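PDB 4YVO: protein FLUORESCENT IN BLUE LIGHT, chloroplastic from Arabidopsis thaliana, which represses tetrapyrrole (including chlorophyll) biosynthesis in chloroplasts, probably by acting on the glutamyl-tRNA reductase HEMA1, which its TPR domain, the part described here, engages. Local coordinates for residues E110-Q113 with Y114-V118. Residues are numbered along the deposited sequence; the frame is centred on the assembly and turned at random.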
loop_
_atom_site.group_PDB
_atom_site.type_symbol
_atom_site.label_atom_id
_atom_site.label_comp_id
_atom_site.label_asym_id
_atom_site.label_seq_id
_atom_site.Cartn_x
_atom_site.Cartn_y
_atom_site.Cartn_z
ATOM N N GLU A 110 0.661 8.903 -7.433
ATOM C CA GLU A 110 -0.479 8.557 -6.601
ATOM C C GLU A 110 -0.144 7.319 -5.773
ATOM O O GLU A 110 -0.511 7.229 -4.604
ATOM C CB GLU A 110 -1.726 8.292 -7.445
ATOM C CG GLU A 110 -2.296 9.508 -8.147
ATOM C CD GLU A 110 -3.521 9.156 -8.959
ATOM O OE1 GLU A 110 -4.424 8.486 -8.407
ATOM O OE2 GLU A 110 -3.576 9.532 -10.151
ATOM N N ALA A 111 0.556 6.361 -6.372
ATOM C CA ALA A 111 0.913 5.138 -5.652
ATOM C C ALA A 111 1.742 5.457 -4.411
ATOM O O ALA A 111 1.500 4.911 -3.332
ATOM C CB ALA A 111 1.656 4.170 -6.566
ATOM N N ILE A 112 2.699 6.369 -4.560
ATOM C CA ILE A 112 3.537 6.779 -3.435
ATOM C C ILE A 112 2.708 7.356 -2.294
ATOM O O ILE A 112 2.987 7.090 -1.128
ATOM C CB ILE A 112 4.647 7.766 -3.871
ATOM C CG1 ILE A 112 5.672 7.030 -4.732
ATOM C CG2 ILE A 112 5.345 8.398 -2.663
ATOM C CD1 ILE A 112 6.574 7.952 -5.543
ATOM N N GLN A 113 1.668 8.120 -2.630
ATOM C CA GLN A 113 0.764 8.659 -1.612
ATOM C C GLN A 113 0.213 7.540 -0.721
ATOM O O GLN A 113 0.181 7.659 0.504
ATOM C CB GLN A 113 -0.395 9.432 -2.257
ATOM C CG GLN A 113 -1.484 9.839 -1.276
ATOM C CD GLN A 113 -2.720 10.403 -1.956
ATOM O OE1 GLN A 113 -2.715 10.679 -3.158
ATOM N NE2 GLN A 113 -3.789 10.575 -1.186
ATOM N N TYR A 114 -0.214 6.442 -1.338
ATOM C CA TYR A 114 -0.832 5.362 -0.574
ATOM C C TYR A 114 0.170 4.461 0.143
ATOM O O TYR A 114 -0.042 4.105 1.301
ATOM C CB TYR A 114 -1.840 4.585 -1.426
ATOM C CG TYR A 114 -3.096 5.409 -1.609
ATOM C CD1 TYR A 114 -3.994 5.577 -0.561
ATOM C CD2 TYR A 114 -3.353 6.075 -2.798
ATOM C CE1 TYR A 114 -5.127 6.352 -0.702
ATOM C CE2 TYR A 114 -4.490 6.857 -2.945
ATOM C CZ TYR A 114 -5.370 6.991 -1.891
ATOM O OH TYR A 114 -6.506 7.764 -2.026
ATOM N N HIS A 115 1.273 4.116 -0.511
ATOM C CA HIS A 115 2.311 3.381 0.205
ATOM C C HIS A 115 2.851 4.202 1.382
ATOM O O HIS A 115 3.218 3.649 2.424
ATOM C CB HIS A 115 3.455 2.968 -0.722
ATOM C CG HIS A 115 3.063 1.952 -1.736
ATOM N ND1 HIS A 115 2.560 0.705 -1.417
ATOM C CD2 HIS A 115 3.119 1.988 -3.103
ATOM C CE1 HIS A 115 2.321 0.035 -2.515
ATOM N NE2 HIS A 115 2.637 0.770 -3.549
ATOM N N SER A 116 2.899 5.523 1.217
ATOM C CA SER A 116 3.374 6.385 2.295
ATOM C C SER A 116 2.443 6.333 3.499
ATOM O O SER A 116 2.890 6.484 4.628
ATOM C CB SER A 116 3.560 7.827 1.822
ATOM O OG SER A 116 4.615 7.888 0.876
ATOM N N MET A 117 1.155 6.095 3.255
ATOM C CA MET A 117 0.202 5.943 4.355
ATOM C C MET A 117 0.548 4.739 5.217
ATOM O O MET A 117 0.368 4.778 6.431
ATOM C CB MET A 117 -1.223 5.778 3.845
ATOM C CG MET A 117 -1.862 7.024 3.336
ATOM S SD MET A 117 -3.540 6.634 2.848
ATOM C CE MET A 117 -4.194 5.950 4.364
ATOM N N VAL A 118 1.013 3.661 4.593
ATOM C CA VAL A 118 1.434 2.491 5.351
ATOM C C VAL A 118 2.507 2.906 6.355
ATOM O O VAL A 118 2.435 2.564 7.539
ATOM C CB VAL A 118 1.973 1.361 4.444
ATOM C CG1 VAL A 118 2.475 0.200 5.287
ATOM C CG2 VAL A 118 0.891 0.897 3.476
#
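Ser116 turns its hydroxyl back onto the preceding turn of the helix, where OG donates to Ile112 O at 2.7 Å. Ile112 O also accepts a hydrogen bond from Ser116 N, at 2.8 Å, and the two donors arrive from opposite faces of the carbonyl plane, with OG well above it. The hydroxyl bond depends on the side-chain torsion: with chi1 -66°, OG stands beside the serine's own backbone N, near the carbonyl four residues earlier. The same turn brings Ser116 OG to 3.6 Å from the methyl Ile112 CG2. One residue back, His115 N bonds almost straight to Ala111 O at 2.9 Å, and the imidazole CD2 leans to 3.3 Å from that oxygen. The bond from Tyr114 N to Glu110 O is weak, as is that from Met117 N to Gln113 O.

On another side of the helix Gln113 and Tyr114 run side by side. Extended from a CG anti to the backbone N (chi1 171°), Gln113 lays its amide over one face of the phenol ring, the two planes only 15° apart, with CD 4.1 Å from Tyr114 CE2 and NE2 4.0 Å from Tyr114 CZ.

Outside this turn, the imidazole is fixed by a hydrogen bond between NE2 and Gln103 OE1. Helix 108-125, part of the second TPR, packs against three helices here: Ile112 and His115 meet helix 131-144 through Cys141 and Ile138, respectively, whereas Tyr114 reaches Leu98 and Leu102 of helix 88-104 and, together with Met117, Leu79 of helix 68-84.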